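Local atomic coordinates of TRAP dicarboxylate transporter, DctP subunit (Sulfurospirillum deleyianum, PDB entry 4OVS), a protein that probably captures dicarboxylates such as succinate in the periplasm and delivers them to a TRAP transporter. Residues K129-W143 with G235-K247. Numbering follows the deposited sequence.
Sequences KDKVSKKGFVALDYW and GYLVIMSESFWKK
V138 and M240, then W143 and Y236, form the hydrogen-bonded pairs of two antiparallel strands, 137-143 and 235-241, whose axes run 4.6 Å apart at 162°. Between them the register slips by one residue: V238 O accepts from L140 N, yet V238 N donates to D141 O, at 3.0 Å and nearly straight (172°). This classifies the irregularity as a beta bulge at L140-D141.

On the face carrying W143, Y236, V138 and M240, V238 CG2 reaches the indole from the bulge and sits 3.6 Å from the centroid of the W143 five-membered ring, 11° off its normal, a CH-pi contact. The valine's first torsion sends CG1 anti to the backbone N, where it meets L140 CD1, and leaves CG2 for the indole. W143 NE1 is itself hydrogen-bonded to T264 OG1 of helix 253-289, which helps to hold the ring in place. Selenomethionine M240 lays CG 3.8 Å from L140 CD1; its chain then bends at chi3, carrying CE to V138 CG1 and over the centre of the W245 ring.

The other face packs on helix 129-134. L237 divides its branches: CD1 lies over one face of the Y142 ring, offset toward its rim, 4.2 Å from the centroid, while CD2 meets V132 CG2 tip to tip and also touches A139 CB. I239 CD1 lies over one face of F137, 3.9 Å from F137 CD1. K129 NZ reaches back to L140 O, a bond that ties the helix to the bulge.

Helix 242-247 begins with S241 as N-cap. The whole is a helix-turn-strand unit joined to strand 233-241, which pairs with 137-152 in the mixed sheet of the solute-binding protein and presents Y236, whose OH bonds succinate, to the ligand site.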
ATOM      1  N   LYS A 129      -4.163  -3.435  14.584  1.00 27.25           N
ATOM      2  CA  LYS A 129      -3.359  -2.384  15.216  1.00 33.69           C
ATOM      3  C   LYS A 129      -2.729  -2.917  16.512  1.00 34.43           C
ATOM      4  O   LYS A 129      -1.561  -2.694  16.806  1.00 33.32           O
ATOM      5  CB  LYS A 129      -4.225  -1.163  15.583  1.00 30.79           C
ATOM      6  CG  LYS A 129      -4.733  -0.331  14.439  1.00 33.00           C
ATOM      7  CD  LYS A 129      -5.294   0.976  14.947  1.00 29.34           C
ATOM      8  CE  LYS A 129      -5.898   1.764  13.830  1.00 34.52           C
ATOM      9  NZ  LYS A 129      -6.401   3.115  14.257  1.00 35.20           N
ATOM     10  N   ASP A 130      -3.539  -3.588  17.314  1.00 36.88           N
ATOM     11  CA  ASP A 130      -3.080  -3.995  18.636  1.00 36.88           C
ATOM     12  C   ASP A 130      -1.902  -4.960  18.521  1.00 35.78           C
ATOM     13  O   ASP A 130      -0.968  -4.941  19.329  1.00 30.68           O
ATOM     14  CB  ASP A 130      -4.225  -4.609  19.450  1.00 32.82           C
ATOM     15  CG  ASP A 130      -5.229  -3.564  19.935  1.00 37.57           C
ATOM     16  OD1 ASP A 130      -5.001  -2.334  19.772  1.00 34.59           O
ATOM     17  OD2 ASP A 130      -6.257  -3.980  20.522  1.00 45.42           O
ATOM     18  N   LYS A 131      -1.940  -5.792  17.498  1.00 35.69           N
ATOM     19  CA  LYS A 131      -0.857  -6.745  17.244  1.00 39.39           C
ATOM     20  C   LYS A 131       0.451  -6.050  16.871  1.00 37.07           C
ATOM     21  O   LYS A 131       1.524  -6.469  17.267  1.00 35.60           O
ATOM     22  CB  LYS A 131      -1.270  -7.719  16.139  1.00 39.12           C
ATOM     23  CG  LYS A 131      -2.436  -8.613  16.560  1.00 40.68           C
ATOM     24  CD  LYS A 131      -2.738  -9.705  15.538  1.00 38.46           C
ATOM     25  CE  LYS A 131      -3.871 -10.596  15.994  1.00 40.06           C
ATOM     26  NZ  LYS A 131      -3.350 -11.697  16.822  1.00 42.41           N
ATOM     27  N   VAL A 132       0.343  -4.996  16.084  1.00 30.05           N
ATOM     28  CA  VAL A 132       1.501  -4.221  15.661  1.00 34.21           C
ATOM     29  C   VAL A 132       2.051  -3.500  16.877  1.00 29.85           C
ATOM     30  O   VAL A 132       3.256  -3.428  17.083  1.00 28.36           O
ATOM     31  CB  VAL A 132       1.086  -3.205  14.578  1.00 33.51           C
ATOM     32  CG1 VAL A 132       2.237  -2.246  14.228  1.00 35.71           C
ATOM     33  CG2 VAL A 132       0.588  -3.963  13.344  1.00 30.06           C
ATOM     34  N   SER A 133       1.154  -2.973  17.693  1.00 38.51           N
ATOM     35  CA  SER A 133       1.576  -2.330  18.916  1.00 45.10           C
ATOM     36  C   SER A 133       2.406  -3.269  19.801  1.00 44.37           C
ATOM     37  O   SER A 133       3.328  -2.822  20.462  1.00 41.07           O
ATOM     38  CB  SER A 133       0.362  -1.806  19.681  1.00 47.11           C
ATOM     39  OG  SER A 133      -0.299  -0.832  18.888  1.00 49.20           O
ATOM     40  N   LYS A 134       2.092  -4.559  19.813  1.00 41.74           N
ATOM     41  CA  LYS A 134       2.828  -5.482  20.684  1.00 44.55           C
ATOM     42  C   LYS A 134       4.230  -5.797  20.174  1.00 44.04           C
ATOM     43  O   LYS A 134       5.086  -6.165  20.960  1.00 39.67           O
ATOM     44  CB  LYS A 134       2.084  -6.806  20.873  1.00 44.35           C
ATOM     45  CG  LYS A 134       0.780  -6.697  21.609  1.00 46.95           C
ATOM     46  CD  LYS A 134       0.182  -8.075  21.818  1.00 53.74           C
ATOM     47  CE  LYS A 134       0.122  -8.868  20.511  1.00 57.71           C
ATOM     48  NZ  LYS A 134      -0.837 -10.028  20.557  1.00 61.07           N
ATOM     49  N   LYS A 135       4.452  -5.683  18.861  1.00 36.48           N
ATOM     50  CA  LYS A 135       5.763  -5.959  18.288  1.00 38.79           C
ATOM     51  C   LYS A 135       6.675  -4.730  18.317  1.00 39.47           C
ATOM     52  O   LYS A 135       7.659  -4.675  17.595  1.00 46.40           O
ATOM     53  CB  LYS A 135       5.626  -6.419  16.838  1.00 42.89           C
ATOM     54  CG  LYS A 135       4.646  -7.556  16.618  1.00 48.15           C
ATOM     55  CD  LYS A 135       5.041  -8.813  17.351  1.00 48.62           C
ATOM     56  CE  LYS A 135       6.425  -9.255  16.943  1.00 49.13           C
ATOM     57  NZ  LYS A 135       6.767 -10.559  17.552  1.00 54.35           N
ATOM     58  N   GLY A 136       6.319  -3.720  19.095  1.00 39.46           N
ATOM     59  CA  GLY A 136       7.231  -2.616  19.346  1.00 44.48           C
ATOM     60  C   GLY A 136       7.159  -1.419  18.417  1.00 39.86           C
ATOM     61  O   GLY A 136       8.181  -0.800  18.143  1.00 39.08           O
ATOM     62  N   PHE A 137       5.962  -1.089  17.926  1.00 38.28           N
ATOM     63  CA  PHE A 137       5.736   0.158  17.191  1.00 31.74           C
ATOM     64  C   PHE A 137       4.558   0.879  17.780  1.00 37.77           C
ATOM     65  O   PHE A 137       3.704   0.269  18.408  1.00 41.92           O
ATOM     66  CB  PHE A 137       5.461  -0.113  15.705  1.00 31.43           C
ATOM     67  CG  PHE A 137       6.614  -0.737  15.000  1.00 32.58           C
ATOM     68  CD1 PHE A 137       7.698   0.026  14.637  1.00 30.77           C
ATOM     69  CD2 PHE A 137       6.639  -2.101  14.739  1.00 33.91           C
ATOM     70  CE1 PHE A 137       8.774  -0.545  14.003  1.00 33.23           C
ATOM     71  CE2 PHE A 137       7.710  -2.670  14.122  1.00 35.99           C
ATOM     72  CZ  PHE A 137       8.783  -1.891  13.742  1.00 38.57           C
ATOM     73  N   VAL A 138       4.496   2.186  17.593  1.00 30.58           N
ATOM     74  CA  VAL A 138       3.299   2.900  17.960  1.00 28.21           C
ATOM     75  C   VAL A 138       2.416   2.959  16.713  1.00 27.16           C
ATOM     76  O   VAL A 138       2.756   3.621  15.746  1.00 28.68           O
ATOM     77  CB  VAL A 138       3.609   4.313  18.385  1.00 32.39           C
ATOM     78  CG1 VAL A 138       2.350   4.978  18.941  1.00 34.56           C
ATOM     79  CG2 VAL A 138       4.743   4.303  19.358  1.00 35.42           C
ATOM     80  N   ALA A 139       1.291   2.252  16.760  1.00 29.80           N
ATOM     81  CA  ALA A 139       0.347   2.190  15.654  1.00 29.36           C
ATOM     82  C   ALA A 139      -0.653   3.320  15.744  1.00 30.21           C
ATOM     83  O   ALA A 139      -1.321   3.472  16.757  1.00 27.35           O
ATOM     84  CB  ALA A 139      -0.397   0.863  15.683  1.00 30.48           C
ATOM     85  N   LEU A 140      -0.791   4.098  14.678  1.00 25.35           N
ATOM     86  CA  LEU A 140      -1.747   5.183  14.684  1.00 24.29           C
ATOM     87  C   LEU A 140      -2.890   4.806  13.737  1.00 34.41           C
ATOM     88  O   LEU A 140      -3.613   3.862  14.025  1.00 39.66           O
ATOM     89  CB  LEU A 140      -1.065   6.493  14.298  1.00 27.08           C
ATOM     90  CG  LEU A 140       0.011   7.038  15.220  1.00 29.80           C
ATOM     91  CD1 LEU A 140       0.741   8.222  14.625  1.00 33.28           C
ATOM     92  CD2 LEU A 140      -0.595   7.448  16.495  1.00 33.13           C
ATOM     93  N   ASP A 141      -3.035   5.489  12.596  1.00 32.84           N
ATOM     94  CA  ASP A 141      -4.243   5.383  11.765  1.00 29.66           C
ATOM     95  C   ASP A 141      -4.039   4.608  10.454  1.00 28.44           C
ATOM     96  O   ASP A 141      -2.952   4.528   9.957  1.00 21.95           O
ATOM     97  CB  ASP A 141      -4.668   6.764  11.260  1.00 40.65           C
ATOM     98  CG  ASP A 141      -5.236   7.650  12.330  1.00 44.86           C
ATOM     99  OD1 ASP A 141      -6.181   7.189  13.030  1.00 48.30           O
ATOM    100  OD2 ASP A 141      -4.746   8.822  12.444  1.00 46.66           O
ATOM    101  N   TYR A 142      -5.119   4.118   9.862  1.00 21.61           N
ATOM    102  CA  TYR A 142      -5.043   3.601   8.513  1.00 20.68           C
ATOM    103  C   TYR A 142      -5.256   4.675   7.458  1.00 23.34           C
ATOM    104  O   TYR A 142      -6.158   5.534   7.601  1.00 23.39           O
ATOM    105  CB  TYR A 142      -6.091   2.524   8.304  1.00 24.55           C
ATOM    106  CG  TYR A 142      -5.904   1.291   9.162  1.00 26.35           C
ATOM    107  CD1 TYR A 142      -4.937   0.373   8.851  1.00 24.25           C
ATOM    108  CD2 TYR A 142      -6.719   1.029  10.246  1.00 28.01           C
ATOM    109  CE1 TYR A 142      -4.762  -0.773   9.595  1.00 29.15           C
ATOM    110  CE2 TYR A 142      -6.541  -0.128  11.019  1.00 29.51           C
ATOM    111  CZ  TYR A 142      -5.562  -1.029  10.677  1.00 29.45           C
ATOM    112  OH  TYR A 142      -5.357  -2.196  11.417  1.00 32.41           O
ATOM    113  N   TRP A 143      -4.425   4.581   6.409  1.00 23.52           N
ATOM    114  CA  TRP A 143      -4.483   5.387   5.178  1.00 19.63           C
ATOM    115  C   TRP A 143      -4.790   4.518   3.960  1.00 20.82           C
ATOM    116  O   TRP A 143      -4.494   3.329   3.970  1.00 23.02           O
ATOM    117  CB  TRP A 143      -3.154   6.083   4.958  1.00 17.65           C
ATOM    118  CG  TRP A 143      -2.858   7.259   5.828  1.00 15.70           C
ATOM    119  CD1 TRP A 143      -3.514   7.636   6.960  1.00 22.61           C
ATOM    120  CD2 TRP A 143      -1.783   8.183   5.663  1.00 16.63           C
ATOM    121  NE1 TRP A 143      -2.940   8.783   7.475  1.00 19.94           N
ATOM    122  CE2 TRP A 143      -1.876   9.136   6.693  1.00 17.90           C
ATOM    123  CE3 TRP A 143      -0.763   8.332   4.699  1.00 15.79           C
ATOM    124  CZ2 TRP A 143      -1.003  10.227   6.793  1.00 16.59           C
ATOM    125  CZ3 TRP A 143       0.072   9.403   4.797  1.00 15.08           C
ATOM    126  CH2 TRP A 143      -0.050  10.347   5.827  1.00 15.08           C
ATOM    127  N   GLY A 235      -3.319  -0.650   1.152  1.00 27.11           N
ATOM    128  CA  GLY A 235      -3.453   0.449   2.099  1.00 23.81           C
ATOM    129  C   GLY A 235      -2.302   0.445   3.103  1.00 23.23           C
ATOM    130  O   GLY A 235      -1.497  -0.472   3.100  1.00 20.51           O
ATOM    131  N   TYR A 236      -2.286   1.438   3.990  1.00 21.64           N
ATOM    132  CA  TYR A 236      -1.163   1.689   4.879  1.00 23.35           C
ATOM    133  C   TYR A 236      -1.596   1.811   6.362  1.00 21.75           C
ATOM    134  O   TYR A 236      -2.719   2.189   6.663  1.00 18.84           O
ATOM    135  CB  TYR A 236      -0.527   3.009   4.472  1.00 20.09           C
ATOM    136  CG  TYR A 236      -0.301   3.208   2.982  1.00 25.32           C
ATOM    137  CD1 TYR A 236       0.751   2.568   2.345  1.00 23.22           C
ATOM    138  CD2 TYR A 236      -1.114   4.055   2.216  1.00 19.09           C
ATOM    139  CE1 TYR A 236       1.004   2.727   0.989  1.00 20.06           C
ATOM    140  CE2 TYR A 236      -0.854   4.238   0.834  1.00 17.80           C
ATOM    141  CZ  TYR A 236       0.217   3.577   0.247  1.00 20.79           C
ATOM    142  OH  TYR A 236       0.504   3.672  -1.086  1.00 19.29           O
ATOM    143  N   LEU A 237      -0.684   1.494   7.275  1.00 20.82           N
ATOM    144  CA  LEU A 237      -0.867   1.764   8.697  1.00 19.49           C
ATOM    145  C   LEU A 237       0.264   2.694   9.092  1.00 23.80           C
ATOM    146  O   LEU A 237       1.446   2.387   8.888  1.00 25.85           O
ATOM    147  CB  LEU A 237      -0.839   0.501   9.524  1.00 26.78           C
ATOM    148  CG  LEU A 237      -0.831   0.790  11.040  1.00 29.37           C
ATOM    149  CD1 LEU A 237      -2.111   1.451  11.502  1.00 24.51           C
ATOM    150  CD2 LEU A 237      -0.588  -0.465  11.804  1.00 30.31           C
ATOM    151  N   VAL A 238      -0.087   3.869   9.567  1.00 22.07           N
ATOM    152  CA  VAL A 238       0.918   4.830  10.037  1.00 20.86           C
ATOM    153  C   VAL A 238       1.465   4.300  11.344  1.00 26.48           C
ATOM    154  O   VAL A 238       0.692   3.930  12.255  1.00 23.02           O
ATOM    155  CB  VAL A 238       0.293   6.228  10.233  1.00 23.95           C
ATOM    156  CG1 VAL A 238       1.301   7.257  10.754  1.00 24.15           C
ATOM    157  CG2 VAL A 238      -0.311   6.721   8.941  1.00 25.53           C
ATOM    158  N   ILE A 239       2.792   4.226  11.413  1.00 22.27           N
ATOM    159  CA  ILE A 239       3.484   3.850  12.630  1.00 25.25           C
ATOM    160  C   ILE A 239       4.587   4.801  13.045  1.00 25.85           C
ATOM    161  O   ILE A 239       5.174   5.499  12.221  1.00 23.11           O
ATOM    162  CB  ILE A 239       4.123   2.475  12.557  1.00 24.22           C
ATOM    163  CG1 ILE A 239       5.029   2.392  11.325  1.00 23.77           C
ATOM    164  CG2 ILE A 239       3.047   1.392  12.545  1.00 22.20           C
ATOM    165  CD1 ILE A 239       5.891   1.188  11.360  1.00 27.35           C
HETATM  166  N   MSE A 240       4.882   4.796  14.340  1.00 23.02           N
HETATM  167  CA  MSE A 240       5.959   5.608  14.866  1.00 23.72           C
HETATM  168  C   MSE A 240       6.973   4.758  15.612  1.00 31.14           C
HETATM  169  O   MSE A 240       6.681   3.648  16.053  1.00 30.34           O
HETATM  170  CB  MSE A 240       5.439   6.717  15.779  1.00 24.26           C
HETATM  171  CG  MSE A 240       4.390   7.598  15.230  1.00 31.19           C
HETATM  172 SE   MSE A 240       4.215   9.300  16.232  1.00 42.23          SE
HETATM  173  CE  MSE A 240       3.293   8.639  17.851  1.00 29.32           C
ATOM    174  N   SER A 241       8.187   5.276  15.707  1.00 23.53           N
ATOM    175  CA  SER A 241       9.240   4.625  16.479  1.00 24.77           C
ATOM    176  C   SER A 241       8.895   4.738  17.964  1.00 29.03           C
ATOM    177  O   SER A 241       8.691   5.833  18.502  1.00 26.99           O
ATOM    178  CB  SER A 241      10.598   5.272  16.216  1.00 27.35           C
ATOM    179  OG  SER A 241      11.554   4.831  17.164  1.00 29.16           O
ATOM    180  N   GLU A 242       8.804   3.596  18.616  1.00 30.38           N
ATOM    181  CA  GLU A 242       8.523   3.558  20.047  1.00 37.81           C
ATOM    182  C   GLU A 242       9.561   4.306  20.924  1.00 37.82           C
ATOM    183  O   GLU A 242       9.191   4.951  21.923  1.00 40.14           O
ATOM    184  CB  GLU A 242       8.439   2.091  20.462  1.00 41.47           C
ATOM    185  CG  GLU A 242       7.966   1.833  21.833  1.00 45.21           C
ATOM    186  CD  GLU A 242       7.770   0.351  22.043  1.00 52.75           C
ATOM    187  OE1 GLU A 242       6.620  -0.126  21.864  1.00 53.23           O
ATOM    188  OE2 GLU A 242       8.779  -0.333  22.354  1.00 55.82           O
ATOM    189  N   SER A 243      10.846   4.233  20.581  1.00 31.25           N
ATOM    190  CA  SER A 243      11.847   4.883  21.423  1.00 30.72           C
ATOM    191  C   SER A 243      11.905   6.383  21.126  1.00 32.57           C
ATOM    192  O   SER A 243      12.072   7.197  22.037  1.00 29.84           O
ATOM    193  CB  SER A 243      13.208   4.199  21.280  1.00 38.20           C
ATOM    194  OG  SER A 243      13.613   4.157  19.939  1.00 44.55           O
ATOM    195  N   PHE A 244      11.700   6.764  19.862  1.00 36.87           N
ATOM    196  CA  PHE A 244      11.471   8.173  19.558  1.00 30.34           C
ATOM    197  C   PHE A 244      10.261   8.699  20.359  1.00 30.59           C
ATOM    198  O   PHE A 244      10.353   9.733  21.014  1.00 31.67           O
ATOM    199  CB  PHE A 244      11.262   8.407  18.044  1.00 36.00           C
ATOM    200  CG  PHE A 244      10.470   9.661  17.724  1.00 33.88           C
ATOM    201  CD1 PHE A 244      11.069  10.910  17.736  1.00 32.73           C
ATOM    202  CD2 PHE A 244       9.124   9.575  17.400  1.00 31.01           C
ATOM    203  CE1 PHE A 244      10.328  12.051  17.446  1.00 33.01           C
ATOM    204  CE2 PHE A 244       8.363  10.710  17.131  1.00 29.63           C
ATOM    205  CZ  PHE A 244       8.966  11.948  17.151  1.00 32.65           C
ATOM    206  N   TRP A 245       9.136   7.997  20.324  1.00 27.99           N
ATOM    207  CA  TRP A 245       7.939   8.502  20.989  1.00 31.08           C
ATOM    208  C   TRP A 245       8.136   8.544  22.520  1.00 34.66           C
ATOM    209  O   TRP A 245       7.653   9.455  23.197  1.00 32.75           O
ATOM    210  CB  TRP A 245       6.733   7.643  20.647  1.00 29.61           C
ATOM    211  CG  TRP A 245       5.398   8.268  20.961  1.00 31.78           C
ATOM    212  CD1 TRP A 245       4.407   7.737  21.752  1.00 30.82           C
ATOM    213  CD2 TRP A 245       4.884   9.521  20.476  1.00 30.17           C
ATOM    214  NE1 TRP A 245       3.329   8.571  21.788  1.00 30.79           N
ATOM    215  CE2 TRP A 245       3.584   9.671  21.008  1.00 34.05           C
ATOM    216  CE3 TRP A 245       5.388  10.518  19.648  1.00 30.68           C
ATOM    217  CZ2 TRP A 245       2.793  10.784  20.750  1.00 28.88           C
ATOM    218  CZ3 TRP A 245       4.595  11.629  19.381  1.00 28.92           C
ATOM    219  CH2 TRP A 245       3.313  11.748  19.916  1.00 30.93           C
ATOM    220  N   LYS A 246       8.837   7.556  23.055  1.00 34.45           N
ATOM    221  CA  LYS A 246       9.092   7.499  24.504  1.00 39.55           C
ATOM    222  C   LYS A 246       9.821   8.766  24.962  1.00 42.88           C
ATOM    223  O   LYS A 246       9.466   9.366  25.975  1.00 41.19           O
ATOM    224  CB  LYS A 246       9.920   6.263  24.846  1.00 41.04           C
ATOM    225  CG  LYS A 246      10.160   6.037  26.354  1.00 50.68           C
ATOM    226  CD  LYS A 246       9.679   4.643  26.802  1.00 52.58           C
ATOM    227  CE  LYS A 246       9.830   4.438  28.294  1.00 54.69           C
ATOM    228  NZ  LYS A 246      11.250   4.256  28.706  1.00 59.31           N
ATOM    229  N   LYS A 247      10.814   9.170  24.174  1.00 43.38           N
ATOM    230  CA  LYS A 247      11.641  10.347  24.439  1.00 44.68           C
ATOM    231  C   LYS A 247      11.016  11.687  24.072  1.00 42.31           C
ATOM    232  O   LYS A 247      11.471  12.712  24.549  1.00 41.75           O
ATOM    233  CB  LYS A 247      12.935  10.262  23.625  1.00 41.52           C
ATOM    234  CG  LYS A 247      13.956   9.206  24.086  1.00 49.20           C
ATOM    235  CD  LYS A 247      15.052   8.977  22.991  1.00 55.97           C
ATOM    236  CE  LYS A 247      15.766  10.293  22.567  1.00 53.14           C
ATOM    237  NZ  LYS A 247      16.702  10.152  21.387  1.00 48.55           N
TER
HETATM  238  O   HOH W   1       9.569   1.036  17.249  1.00 28.31           O
HETATM  239  O   HOH W   2       3.522   0.377  21.166  1.00 39.96           O